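Local coordinates for Non-ribosomal peptide synthetase (Methanobrevibacter ruminantium, PDB 6VTJ), which probably carries a peptidyl thioester on a phosphopantetheine arm and releases the finished product by NAD(P)H-dependent reduction, at residues L321-R324 against V329-K332; N337-N342 against I394-I399; N404-G409 against Y476-F481; Q420-N425 against F438-F443. One frame throughout, in Å; residues are numbered along the deposited sequence.

Contact 1 (L321-R324 against V329-K332); sequences LMSR and VFQK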
loop_
_atom_site.group_PDB
_atom_site.type_symbol
_atom_site.label_atom_id
_atom_site.label_comp_id
_atom_site.label_asym_id
_atom_site.label_seq_id
_atom_site.Cartn_x
_atom_site.Cartn_y
_atom_site.Cartn_z
ATOM N N LEU A 321 -2.403 6.369 -3.053
ATOM C CA LEU A 321 -2.458 6.282 -4.511
ATOM C C LEU A 321 -3.897 6.439 -4.996
ATOM O O LEU A 321 -4.714 5.521 -4.844
ATOM C CB LEU A 321 -1.872 4.955 -4.988
ATOM C CG LEU A 321 -0.403 4.713 -4.643
ATOM C CD1 LEU A 321 0.077 3.436 -5.286
ATOM C CD2 LEU A 321 0.472 5.886 -5.079
ATOM N N MET A 322 -4.186 7.556 -5.655
ATOM C CA MET A 322 -5.552 7.932 -6.003
ATOM C C MET A 322 -5.718 8.076 -7.519
ATOM O O MET A 322 -4.774 7.929 -8.301
ATOM C CB MET A 322 -5.937 9.225 -5.274
ATOM C CG MET A 322 -6.279 8.970 -3.796
ATOM S SD MET A 322 -7.845 8.088 -3.617
ATOM C CE MET A 322 -7.396 6.418 -3.066
ATOM N N SER A 323 -6.946 8.394 -7.915
ATOM C CA SER A 323 -7.349 8.400 -9.318
ATOM C C SER A 323 -6.578 9.430 -10.133
ATOM O O SER A 323 -6.104 10.450 -9.611
ATOM C CB SER A 323 -8.844 8.697 -9.424
ATOM O OG SER A 323 -9.530 7.985 -8.424
ATOM N N ARG A 324 -6.485 9.157 -11.438
ATOM C CA ARG A 324 -5.795 10.050 -12.365
ATOM C C ARG A 324 -6.298 11.476 -12.230
ATOM O O ARG A 324 -7.503 11.726 -12.092
ATOM C CB ARG A 324 -5.974 9.594 -13.816
ATOM C CG ARG A 324 -5.201 8.345 -14.164
ATOM C CD ARG A 324 -4.954 8.221 -15.652
ATOM N NE ARG A 324 -6.174 7.968 -16.426
ATOM C CZ ARG A 324 -6.467 6.808 -17.010
ATOM N NH1 ARG A 324 -5.641 5.781 -16.882
ATOM N NH2 ARG A 324 -7.591 6.665 -17.715
ATOM N N VAL A 329 -9.870 8.404 -13.404
ATOM C CA VAL A 329 -9.963 6.951 -13.482
ATOM C C VAL A 329 -9.160 6.347 -12.342
ATOM O O VAL A 329 -7.994 6.705 -12.133
ATOM C CB VAL A 329 -9.476 6.437 -14.848
ATOM C CG1 VAL A 329 -9.193 4.944 -14.792
ATOM C CG2 VAL A 329 -10.507 6.726 -15.906
ATOM N N PHE A 330 -9.778 5.407 -11.626
ATOM C CA PHE A 330 -9.211 4.691 -10.499
ATOM C C PHE A 330 -8.876 3.260 -10.920
ATOM O O PHE A 330 -9.024 2.885 -12.086
ATOM C CB PHE A 330 -10.192 4.748 -9.322
ATOM C CG PHE A 330 -9.591 4.311 -8.017
ATOM C CD1 PHE A 330 -8.370 4.827 -7.594
ATOM C CD2 PHE A 330 -10.226 3.357 -7.235
ATOM C CE1 PHE A 330 -7.806 4.421 -6.400
ATOM C CE2 PHE A 330 -9.666 2.921 -6.043
ATOM C CZ PHE A 330 -8.449 3.468 -5.614
ATOM N N GLN A 331 -8.445 2.440 -9.965
ATOM C CA GLN A 331 -7.972 1.102 -10.306
ATOM C C GLN A 331 -9.135 0.187 -10.721
ATOM O O GLN A 331 -10.298 0.431 -10.399
ATOM C CB GLN A 331 -7.194 0.492 -9.130
ATOM C CG GLN A 331 -8.034 0.118 -7.939
ATOM C CD GLN A 331 -7.236 0.106 -6.651
ATOM O OE1 GLN A 331 -6.163 0.704 -6.559
ATOM N NE2 GLN A 331 -7.761 -0.569 -5.642
ATOM N N LYS A 332 -8.802 -0.877 -11.466
ATOM C CA LYS A 332 -9.823 -1.849 -11.857
ATOM C C LYS A 332 -10.560 -2.409 -10.641
ATOM O O LYS A 332 -11.792 -2.488 -10.640
ATOM C CB LYS A 332 -9.203 -2.980 -12.670
HETATM O O HOH W 1 -4.715 2.615 -4.553
#
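The carbonyl oxygen of Val-329 is held by two neighbouring groups of the strand end: Arg-324 N donates to Val-329 O over 3.0 Å in a nearly straight bond (167° at the hydrogen), and Ser-323 CA adds a weak CA-H...O contact to Val-329 O at 3.3 Å. Past this link the Arg-324 and Val-329 side chains run alongside each other, and Val-329 CB lies over one face of the guanidinium, with Arg-324 NH2 to Val-329 CG2 at 3.4 Å. Asp-327 OD1 takes both Arg-324 NE, in a salt bridge, and Val-329 N, while Arg-324 NH1 is held by His-141 and Tyr-177; these partners fix the rotation of the guanidinium.

Farther along, Phe-330 meets three strand-end residues in different ways. Leu-321 O lies in the ring plane at the edge, 3.6 Å from Phe-330 CE1, and also accepts from a water that donates to Gln-331 OE1. Ser-323 OG rests against Phe-330 CB at 3.4 Å. Met-322 makes an oblique Met-aromatic contact: bends at chi2 and chi3 bring Met-322 CE to 3.9 Å from Phe-330 CE1. The turn closes the end of strand 313-322, where Met-322 bonds through its backbone to Ser-364 and Ile-366, and it is packed between helix 474-485, helix 366-376 and the start of helix 338-349.

Contact 2 (N337-N342 against I394-I399); sequences NAFLNN and ISHRDI. With PNS (4'-phosphopantetheine), chain B.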
loop_
_atom_site.group_PDB
_atom_site.type_symbol
_atom_site.label_atom_id
_atom_site.label_comp_id
_atom_site.label_asym_id
_atom_site.label_seq_id
_atom_site.Cartn_x
_atom_site.Cartn_y
_atom_site.Cartn_z
ATOM N N ASN A 337 -9.924 -0.409 -1.890
ATOM C CA ASN A 337 -9.121 0.662 -1.310
ATOM C C ASN A 337 -9.637 1.060 0.071
ATOM O O ASN A 337 -10.812 1.410 0.215
ATOM C CB ASN A 337 -9.136 1.889 -2.224
ATOM C CG ASN A 337 -8.151 2.925 -1.784
ATOM O OD1 ASN A 337 -8.496 3.856 -1.044
ATOM N ND2 ASN A 337 -6.890 2.756 -2.197
ATOM N N ALA A 338 -8.738 1.097 1.068
ATOM C CA ALA A 338 -9.156 1.374 2.442
ATOM C C ALA A 338 -9.540 2.838 2.654
ATOM O O ALA A 338 -10.526 3.130 3.348
ATOM C CB ALA A 338 -8.054 0.959 3.424
ATOM N N PHE A 339 -8.780 3.774 2.085
ATOM C CA PHE A 339 -9.132 5.189 2.205
ATOM C C PHE A 339 -10.519 5.462 1.627
ATOM O O PHE A 339 -11.358 6.127 2.256
ATOM C CB PHE A 339 -8.063 6.036 1.504
ATOM C CG PHE A 339 -8.437 7.483 1.313
ATOM C CD1 PHE A 339 -8.371 8.374 2.364
ATOM C CD2 PHE A 339 -8.837 7.952 0.076
ATOM C CE1 PHE A 339 -8.709 9.704 2.180
ATOM C CE2 PHE A 339 -9.171 9.267 -0.101
ATOM C CZ PHE A 339 -9.096 10.147 0.954
ATOM N N LEU A 340 -10.789 4.939 0.431
ATOM C CA LEU A 340 -12.095 5.172 -0.173
ATOM C C LEU A 340 -13.199 4.440 0.581
ATOM O O LEU A 340 -14.302 4.957 0.678
ATOM C CB LEU A 340 -12.086 4.770 -1.652
ATOM C CG LEU A 340 -11.283 5.709 -2.571
ATOM C CD1 LEU A 340 -11.120 5.116 -3.948
ATOM C CD2 LEU A 340 -11.889 7.076 -2.680
ATOM N N ASN A 341 -12.940 3.252 1.133
ATOM C CA ASN A 341 -14.012 2.560 1.854
ATOM C C ASN A 341 -14.343 3.263 3.161
ATOM O O ASN A 341 -15.496 3.248 3.608
ATOM C CB ASN A 341 -13.629 1.094 2.123
ATOM C CG ASN A 341 -13.776 0.213 0.892
ATOM O OD1 ASN A 341 -14.630 0.450 0.032
ATOM N ND2 ASN A 341 -12.935 -0.805 0.797
ATOM N N ASN A 342 -13.338 3.875 3.788
ATOM C CA ASN A 342 -13.582 4.722 4.944
ATOM C C ASN A 342 -14.482 5.897 4.570
ATOM O O ASN A 342 -15.464 6.192 5.274
ATOM C CB ASN A 342 -12.239 5.189 5.512
ATOM C CG ASN A 342 -12.371 6.393 6.416
ATOM O OD1 ASN A 342 -12.643 6.257 7.616
ATOM N N ILE A 394 -5.112 17.669 1.813
ATOM C CA ILE A 394 -6.477 18.110 2.039
ATOM C C ILE A 394 -6.989 17.421 3.300
ATOM O O ILE A 394 -6.359 16.507 3.833
ATOM C CB ILE A 394 -7.398 17.827 0.832
ATOM C CG1 ILE A 394 -7.478 16.343 0.514
ATOM C CG2 ILE A 394 -6.907 18.545 -0.393
ATOM C CD1 ILE A 394 -8.467 16.048 -0.604
ATOM N N SER A 395 -8.137 17.877 3.786
ATOM C CA SER A 395 -8.768 17.233 4.929
ATOM C C SER A 395 -10.040 16.530 4.485
ATOM O O SER A 395 -10.460 16.632 3.336
ATOM C CB SER A 395 -9.069 18.245 6.031
ATOM O OG SER A 395 -10.216 18.986 5.691
ATOM N N HIS A 396 -10.661 15.807 5.421
ATOM C CA HIS A 396 -11.909 15.140 5.096
ATOM C C HIS A 396 -13.070 16.114 5.001
ATOM O O HIS A 396 -14.114 15.748 4.462
ATOM C CB HIS A 396 -12.200 14.035 6.105
ATOM C CG HIS A 396 -11.404 12.791 5.855
ATOM N ND1 HIS A 396 -10.060 12.697 6.151
ATOM C CD2 HIS A 396 -11.747 11.606 5.298
ATOM C CE1 HIS A 396 -9.616 11.501 5.811
ATOM N NE2 HIS A 396 -10.617 10.820 5.283
ATOM N N ARG A 397 -12.898 17.349 5.470
ATOM C CA ARG A 397 -13.879 18.380 5.167
ATOM C C ARG A 397 -13.827 18.742 3.693
ATOM O O ARG A 397 -14.870 18.960 3.067
ATOM C CB ARG A 397 -13.644 19.620 6.034
ATOM C CG ARG A 397 -13.724 19.365 7.530
ATOM C CD ARG A 397 -13.518 20.654 8.333
ATOM N NE ARG A 397 -13.674 20.391 9.753
ATOM C CZ ARG A 397 -12.678 20.034 10.558
ATOM N NH1 ARG A 397 -11.438 19.923 10.086
ATOM N NH2 ARG A 397 -12.924 19.781 11.835
ATOM N N ASP A 398 -12.628 18.778 3.108
ATOM C CA ASP A 398 -12.524 18.998 1.671
ATOM C C ASP A 398 -13.220 17.887 0.910
ATOM O O ASP A 398 -13.994 18.136 -0.039
ATOM C CB ASP A 398 -11.057 19.081 1.256
ATOM C CG ASP A 398 -10.366 20.287 1.820
ATOM O OD1 ASP A 398 -10.895 21.402 1.637
ATOM O OD2 ASP A 398 -9.291 20.127 2.442
ATOM N N ILE A 399 -12.967 16.640 1.328
ATOM C CA ILE A 399 -13.565 15.510 0.634
ATOM C C ILE A 399 -15.074 15.540 0.783
ATOM O O ILE A 399 -15.808 15.361 -0.193
ATOM C CB ILE A 399 -12.979 14.183 1.139
ATOM C CG1 ILE A 399 -11.555 14.009 0.616
ATOM C CG2 ILE A 399 -13.868 13.040 0.704
ATOM C CD1 ILE A 399 -10.594 13.533 1.672
HETATM O O23 PNS B . -8.132 -10.776 1.697
HETATM P P24 PNS B . -9.306 -9.920 1.829
HETATM O O26 PNS B . -10.119 -9.738 0.659
HETATM O O27 PNS B . -8.727 -8.517 2.057
HETATM C C28 PNS B . -9.489 -7.463 2.568
HETATM C C29 PNS B . -8.640 -6.289 3.025
HETATM C C30 PNS B . -9.562 -5.189 3.466
HETATM C C31 PNS B . -7.795 -6.704 4.217
HETATM C C32 PNS B . -7.787 -5.791 1.839
HETATM O O33 PNS B . -8.613 -5.681 0.713
HETATM C C34 PNS B . -7.063 -4.486 2.125
HETATM O O35 PNS B . -6.221 -4.478 2.967
HETATM N N36 PNS B . -7.391 -3.401 1.425
HETATM C C37 PNS B . -6.773 -2.119 1.530
HETATM C C38 PNS B . -5.570 -1.942 0.634
HETATM C C39 PNS B . -5.133 -0.516 0.554
HETATM O O40 PNS B . -5.913 0.375 0.497
HETATM N N41 PNS B . -3.853 -0.334 0.538
HETATM O O HOH W 2 -10.630 7.969 4.512
#
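Phe-339 carries this contact with His-396 and Ile-399. Its side chain leaves CB with CG turned away from the backbone N (chi1 168°), a course that takes the ring off its own helix and out to the second segment. On one flank of the ring CD2 packs on Met-322. On the other, Phe-339 CE1 comes within 3.8 Å of His-396 NE2; the rings are inclined to each other, centroids 5.8 Å apart and planes at 60°. At the tip, Phe-339 CZ meets Ile-399 CD1 at 3.8 Å, the methyl lying close to the ring plane and arriving from the opposite direction.

A water ties the same residues by their polar atoms. It donates to Phe-339 O at 3.0 Å and lies in the imidazole plane beside His-396 NE2, whose ring is held at ND1 by Glu-359 O. Both helices are capped where they begin. Asn-337 OD1 receives Leu-340 N on an in-plane lone pair, and Ser-395 with Asp-398 forms a capping box, Ser-395 N reaching Asp-398 OD2 at 2.9 Å. One residue after the Asn-337 cap, Ala-338 N donates almost straight (173°) to O40 of the phosphopantetheine at 3.0 Å, so the helix start grips an amide oxygen of the arm. Helices 338-349 and 396-403 thus meet beside strand 360-365, whose Val-361 and Met-363 also pack on Phe-339, with Phe-481 of helix 474-485 touching Ile-399.

Contact 3 (N404-G409 against Y476-F481); sequences NTYGYG and YLKRLF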
loop_
_atom_site.group_PDB
_atom_site.type_symbol
_atom_site.label_atom_id
_atom_site.label_comp_id
_atom_site.label_asym_id
_atom_site.label_seq_id
_atom_site.Cartn_x
_atom_site.Cartn_y
_atom_site.Cartn_z
ATOM N N ASN A 404 -20.758 16.261 -0.909
ATOM C CA ASN A 404 -22.087 16.831 -0.697
ATOM C C ASN A 404 -22.650 17.545 -1.925
ATOM O O ASN A 404 -23.842 17.873 -1.930
ATOM C CB ASN A 404 -22.069 17.789 0.493
ATOM C CG ASN A 404 -22.209 17.071 1.804
ATOM O OD1 ASN A 404 -22.591 15.903 1.836
ATOM N ND2 ASN A 404 -21.905 17.756 2.900
ATOM N N THR A 405 -21.847 17.811 -2.960
ATOM C CA THR A 405 -22.451 18.353 -4.175
ATOM C C THR A 405 -23.302 17.318 -4.904
ATOM O O THR A 405 -24.039 17.680 -5.827
ATOM C CB THR A 405 -21.384 18.917 -5.121
ATOM O OG1 THR A 405 -20.643 17.843 -5.712
ATOM C CG2 THR A 405 -20.437 19.837 -4.377
ATOM N N TYR A 406 -23.238 16.052 -4.502
ATOM C CA TYR A 406 -24.138 15.027 -5.012
ATOM C C TYR A 406 -25.419 14.909 -4.197
ATOM O O TYR A 406 -26.238 14.035 -4.489
ATOM C CB TYR A 406 -23.423 13.670 -5.055
ATOM C CG TYR A 406 -22.151 13.727 -5.861
ATOM C CD1 TYR A 406 -22.186 13.694 -7.252
ATOM C CD2 TYR A 406 -20.920 13.857 -5.237
ATOM C CE1 TYR A 406 -21.026 13.781 -7.998
ATOM C CE2 TYR A 406 -19.752 13.945 -5.976
ATOM C CZ TYR A 406 -19.812 13.902 -7.349
ATOM O OH TYR A 406 -18.653 13.977 -8.070
ATOM N N GLY A 407 -25.597 15.750 -3.180
ATOM C CA GLY A 407 -26.768 15.688 -2.333
ATOM C C GLY A 407 -26.715 14.682 -1.210
ATOM O O GLY A 407 -27.768 14.314 -0.686
ATOM N N TYR A 408 -25.524 14.225 -0.801
ATOM C CA TYR A 408 -25.452 13.204 0.244
ATOM C C TYR A 408 -25.693 13.748 1.650
ATOM O O TYR A 408 -25.923 12.952 2.568
ATOM C CB TYR A 408 -24.099 12.488 0.207
ATOM C CG TYR A 408 -23.861 11.703 -1.057
ATOM C CD1 TYR A 408 -24.913 11.095 -1.740
ATOM C CD2 TYR A 408 -22.585 11.574 -1.574
ATOM C CE1 TYR A 408 -24.688 10.375 -2.913
ATOM C CE2 TYR A 408 -22.350 10.862 -2.735
ATOM C CZ TYR A 408 -23.401 10.265 -3.400
ATOM O OH TYR A 408 -23.137 9.562 -4.553
ATOM N N GLY A 409 -25.615 15.063 1.853
ATOM C CA GLY A 409 -25.952 15.648 3.143
ATOM C C GLY A 409 -25.100 15.201 4.313
ATOM O O GLY A 409 -25.594 15.158 5.448
ATOM N N TYR A 476 -11.008 18.256 -9.245
ATOM C CA TYR A 476 -10.376 16.945 -9.289
ATOM C C TYR A 476 -11.195 15.945 -8.493
ATOM O O TYR A 476 -11.498 14.843 -8.981
ATOM C CB TYR A 476 -8.941 17.006 -8.769
ATOM C CG TYR A 476 -8.420 15.651 -8.414
ATOM C CD1 TYR A 476 -8.099 14.735 -9.406
ATOM C CD2 TYR A 476 -8.276 15.268 -7.086
ATOM C CE1 TYR A 476 -7.628 13.496 -9.086
ATOM C CE2 TYR A 476 -7.793 14.030 -6.754
ATOM C CZ TYR A 476 -7.478 13.147 -7.755
ATOM O OH TYR A 476 -7.003 11.902 -7.422
ATOM N N LEU A 477 -11.624 16.342 -7.286
ATOM C CA LEU A 477 -12.408 15.424 -6.468
ATOM C C LEU A 477 -13.703 15.057 -7.181
ATOM O O LEU A 477 -14.133 13.897 -7.143
ATOM C CB LEU A 477 -12.669 16.025 -5.080
ATOM C CG LEU A 477 -11.438 16.148 -4.161
ATOM C CD1 LEU A 477 -11.795 16.841 -2.844
ATOM C CD2 LEU A 477 -10.765 14.777 -3.891
ATOM N N LYS A 478 -14.298 16.007 -7.913
ATOM C CA LYS A 478 -15.525 15.650 -8.623
ATOM C C LYS A 478 -15.232 14.647 -9.726
ATOM O O LYS A 478 -15.957 13.648 -9.872
ATOM C CB LYS A 478 -16.212 16.894 -9.180
ATOM C CG LYS A 478 -16.872 17.733 -8.115
ATOM C CD LYS A 478 -17.427 19.026 -8.688
ATOM C CE LYS A 478 -17.963 19.906 -7.579
ATOM N NZ LYS A 478 -18.217 21.308 -8.033
ATOM N N ARG A 479 -14.140 14.867 -10.477
ATOM C CA ARG A 479 -13.721 13.873 -11.459
ATOM C C ARG A 479 -13.614 12.514 -10.794
ATOM O O ARG A 479 -14.182 11.520 -11.273
ATOM C CB ARG A 479 -12.384 14.264 -12.107
ATOM C CG ARG A 479 -12.441 15.509 -13.001
ATOM C CD ARG A 479 -11.306 15.539 -14.010
ATOM N NE ARG A 479 -10.016 15.863 -13.403
ATOM C CZ ARG A 479 -9.694 17.060 -12.914
ATOM N NH1 ARG A 479 -10.563 18.063 -12.963
ATOM N NH2 ARG A 479 -8.496 17.261 -12.382
ATOM N N LEU A 480 -12.975 12.486 -9.621
ATOM C CA LEU A 480 -12.741 11.219 -8.939
ATOM C C LEU A 480 -14.069 10.581 -8.567
ATOM O O LEU A 480 -14.338 9.409 -8.892
ATOM C CB LEU A 480 -11.875 11.461 -7.699
ATOM C CG LEU A 480 -11.427 10.282 -6.835
ATOM C CD1 LEU A 480 -10.140 10.629 -6.139
ATOM C CD2 LEU A 480 -12.512 9.921 -5.810
ATOM N N PHE A 481 -14.952 11.374 -7.967
ATOM C CA PHE A 481 -16.194 10.789 -7.510
ATOM C C PHE A 481 -17.102 10.478 -8.690
ATOM O O PHE A 481 -17.810 9.460 -8.658
ATOM C CB PHE A 481 -16.852 11.707 -6.472
ATOM C CG PHE A 481 -16.116 11.727 -5.154
ATOM C CD1 PHE A 481 -15.746 10.548 -4.547
ATOM C CD2 PHE A 481 -15.744 12.923 -4.565
ATOM C CE1 PHE A 481 -15.052 10.551 -3.354
ATOM C CE2 PHE A 481 -15.054 12.939 -3.374
ATOM C CZ PHE A 481 -14.706 11.751 -2.763
#
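This is a loop-to-helix contact on the periphery of the reductase domain, whose central sheet is of the Rossmann type: the connection between helix 396-403 and strand 411-412 leans on helix 474-485 near the C-terminus. Tyr-406 does most of the work. Its ring projects to the helix and crosses the Phe-481 side chain at about a right angle. Phe-481 CB is the nearest point, 3.7 Å from Tyr-406 CE2 and closer still to the hydroxyl; Tyr-406 CE2 also lies obliquely to the Phe-481 ring, which farther out packs on Leu-403 of helix 396-403. The tyrosine hydroxyl passes beyond Phe-481 CB to find its polar partner one residue on, a hydrogen bond with Asp-482, which helps hold the hydroxyl at the helix surface. Tyr-406 OH also comes within 3.3 Å of Lys-478 O, but at an angle too poor for a hydrogen bond.

Behind the ring the loop is compact. Gly-407, with a positive phi of 83°, bonds through its N to Asn-404 O at 3.0 Å. Tyr-406 CB sits above the Tyr-408 ring, which has a cation-pi partner in Lys-347.

The outer part is thinner. Lys-478 extends beyond CG and runs across Thr-405, nearly perpendicular to it, its ammonium going to Glu-474 in a salt bridge. With chi1 at 72° Thr-405 OG1 sits between backbone N and carbonyl carbon and bonds to Ala-402 O, while the aliphatic Lys-478 CE rests 3.9 Å from Thr-405 OG1 and 4.0 Å from Thr-405 CG2.

Contact 4 (Q420-N425 against F438-F443); sequences QIYEQN and FSIDDF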
loop_
_atom_site.group_PDB
_atom_site.type_symbol
_atom_site.label_atom_id
_atom_site.label_comp_id
_atom_site.label_asym_id
_atom_site.label_seq_id
_atom_site.Cartn_x
_atom_site.Cartn_y
_atom_site.Cartn_z
ATOM N N GLN A 420 -23.529 7.781 18.729
ATOM C CA GLN A 420 -24.934 7.405 18.642
ATOM C C GLN A 420 -25.252 6.895 17.243
ATOM O O GLN A 420 -25.952 5.896 17.079
ATOM C CB GLN A 420 -25.831 8.594 18.988
ATOM C CG GLN A 420 -26.049 8.795 20.479
ATOM C CD GLN A 420 -26.802 10.074 20.791
ATOM O OE1 GLN A 420 -27.677 10.493 20.035
ATOM N NE2 GLN A 420 -26.460 10.703 21.910
ATOM N N ILE A 421 -24.730 7.588 16.237
ATOM C CA ILE A 421 -24.949 7.204 14.849
ATOM C C ILE A 421 -24.220 5.901 14.546
ATOM O O ILE A 421 -24.727 5.049 13.816
ATOM C CB ILE A 421 -24.462 8.294 13.877
ATOM C CG1 ILE A 421 -25.197 9.610 14.139
ATOM C CG2 ILE A 421 -24.656 7.849 12.435
ATOM C CD1 ILE A 421 -24.813 10.724 13.189
ATOM N N TYR A 422 -23.029 5.753 15.116
ATOM C CA TYR A 422 -22.229 4.552 14.917
ATOM C C TYR A 422 -22.916 3.351 15.554
ATOM O O TYR A 422 -23.000 2.280 14.955
ATOM C CB TYR A 422 -20.829 4.734 15.508
ATOM C CG TYR A 422 -20.064 3.442 15.681
ATOM C CD1 TYR A 422 -19.384 2.867 14.615
ATOM C CD2 TYR A 422 -20.022 2.796 16.910
ATOM C CE1 TYR A 422 -18.684 1.685 14.769
ATOM C CE2 TYR A 422 -19.324 1.614 17.072
ATOM C CZ TYR A 422 -18.656 1.064 15.999
ATOM O OH TYR A 422 -17.961 -0.112 16.157
ATOM N N GLU A 423 -23.409 3.540 16.775
ATOM C CA GLU A 423 -24.096 2.476 17.493
ATOM C C GLU A 423 -25.304 2.003 16.695
ATOM O O GLU A 423 -25.576 0.805 16.609
ATOM C CB GLU A 423 -24.535 2.958 18.877
ATOM C CG GLU A 423 -23.608 2.535 20.004
ATOM C CD GLU A 423 -23.693 3.456 21.206
ATOM O OE1 GLU A 423 -24.762 4.069 21.413
ATOM O OE2 GLU A 423 -22.691 3.569 21.943
ATOM N N GLN A 424 -26.025 2.953 16.108
ATOM C CA GLN A 424 -27.198 2.640 15.310
ATOM C C GLN A 424 -26.857 2.021 13.952
ATOM O O GLN A 424 -27.779 1.704 13.191
ATOM C CB GLN A 424 -28.044 3.905 15.106
ATOM C CG GLN A 424 -28.664 4.456 16.387
ATOM N N ASN A 425 -25.582 1.865 13.601
ATOM C CA ASN A 425 -25.247 1.282 12.292
ATOM C C ASN A 425 -24.295 0.098 12.398
ATOM O O ASN A 425 -23.339 -0.036 11.626
ATOM C CB ASN A 425 -24.654 2.323 11.371
ATOM C CG ASN A 425 -25.705 3.153 10.751
ATOM O OD1 ASN A 425 -26.193 2.831 9.673
ATOM N ND2 ASN A 425 -26.118 4.203 11.452
ATOM N N PHE A 438 -10.639 0.235 12.583
ATOM C CA PHE A 438 -11.264 1.227 13.448
ATOM C C PHE A 438 -11.770 0.574 14.732
ATOM O O PHE A 438 -12.140 -0.604 14.763
ATOM C CB PHE A 438 -12.407 1.921 12.685
ATOM C CG PHE A 438 -13.256 2.867 13.501
ATOM C CD1 PHE A 438 -14.287 2.395 14.320
ATOM C CD2 PHE A 438 -13.082 4.241 13.385
ATOM C CE1 PHE A 438 -15.088 3.285 15.055
ATOM C CE2 PHE A 438 -13.875 5.124 14.104
ATOM C CZ PHE A 438 -14.878 4.647 14.944
ATOM N N SER A 439 -11.752 1.354 15.801
ATOM C CA SER A 439 -12.463 1.053 17.028
ATOM C C SER A 439 -12.944 2.373 17.596
ATOM O O SER A 439 -12.199 3.357 17.591
ATOM C CB SER A 439 -11.585 0.330 18.051
ATOM O OG SER A 439 -11.997 0.654 19.369
ATOM N N ILE A 440 -14.187 2.393 18.078
ATOM C CA ILE A 440 -14.755 3.627 18.607
ATOM C C ILE A 440 -13.891 4.209 19.720
ATOM O O ILE A 440 -13.933 5.422 19.968
ATOM C CB ILE A 440 -16.200 3.378 19.081
ATOM C CG1 ILE A 440 -16.987 4.687 19.123
ATOM C CG2 ILE A 440 -16.208 2.689 20.423
ATOM C CD1 ILE A 440 -17.237 5.285 17.754
ATOM N N ASP A 441 -13.072 3.381 20.375
ATOM C CA ASP A 441 -12.187 3.859 21.431
ATOM C C ASP A 441 -10.920 4.512 20.900
ATOM O O ASP A 441 -10.228 5.193 21.666
ATOM C CB ASP A 441 -11.808 2.709 22.366
ATOM C CG ASP A 441 -13.007 2.085 23.035
ATOM O OD1 ASP A 441 -13.992 2.820 23.274
ATOM O OD2 ASP A 441 -12.956 0.866 23.333
ATOM N N ASP A 442 -10.603 4.333 19.616
ATOM C CA ASP A 442 -9.382 4.895 19.059
ATOM C C ASP A 442 -9.324 6.417 19.176
ATOM O O ASP A 442 -8.246 6.993 18.976
ATOM C CB ASP A 442 -9.239 4.452 17.599
ATOM C CG ASP A 442 -8.887 2.977 17.469
ATOM N N PHE A 443 -10.435 7.072 19.519
ATOM C CA PHE A 443 -10.474 8.530 19.692
ATOM C C PHE A 443 -10.150 8.969 21.115
ATOM O O PHE A 443 -10.022 10.164 21.376
ATOM C CB PHE A 443 -11.845 9.073 19.286
ATOM C CG PHE A 443 -12.233 8.713 17.884
ATOM C CD1 PHE A 443 -11.575 9.282 16.808
ATOM C CD2 PHE A 443 -13.238 7.791 17.639
ATOM C CE1 PHE A 443 -11.914 8.939 15.511
ATOM C CE2 PHE A 443 -13.586 7.457 16.348
ATOM C CZ PHE A 443 -12.924 8.026 15.284
HETATM O O HOH W 3 -15.432 -0.346 17.491
#
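Tyr-422 meets Phe-438 and Ile-440 in the close-packed half of this contact. Ile-440 CD1 lies over one face of the phenol ring, 4.2 Å from its centroid and 25° off the normal, a CH-pi contact; its nearest ring atom is Tyr-422 CD2 at 3.8 Å. The same methyl lies in the plane of the Phe-438 ring at its edge, so it fills the angle between the two aromatics. The two rings pass at a slant, planes at 46°, with Tyr-422 CE1 to Phe-438 CE1 at 3.9 Å. Tyr-422 reaches them because its CG stands opposite the backbone N (chi1 164°), carrying the ring out from helix 415-423.

At the phenol end the packing gives way to water. One molecule lies 2.9 Å from Tyr-422 OH and accepts from Ile-440 N at 3.1 Å, bridging hydroxyl and backbone where the segments do not bond directly. Just after Ile-440 the loop is braced by an ST turn, in which Ser-439 OG accepts from Asp-441 N. Ser-439 and Asp-442 touch Arg-64, in the carrier-protein region, consistent with the loop lying where the carrier and reductase parts meet.

With two aromatic rings and a methyl making all the direct contacts, and one water as the polar supplement, the cohesion of helix and loop rests chiefly on apolar contact.

Overall arrangement
Contacts 1, 2 and 3 form a continuous cluster. Contacts 1 and 2, centres 14 Å apart, interlock through Phe-330 CE2 and Leu-340 CD1 (3.4 Å); contacts 1 and 3 join where Ser-323 O and Tyr-476 OH lie 2.8 Å apart, a probable hydrogen bond. Contact 3 lies 12 Å from contact 2, centre to centre, with Leu-477 CD1 packing 3.8 Å from Asp-398 O and 4.1 Å from Ile-394 CD1. Contact 2 touches the phosphopantetheine directly, whereas the Met-322 side chain of contact 1 is about 7 Å from it. Contact 4 stands apart, its nearest atoms about 6 Å from contact 2 and about 17 Å from contact 1, with the Phe-438 side chain about 12 Å from the phosphopantetheine.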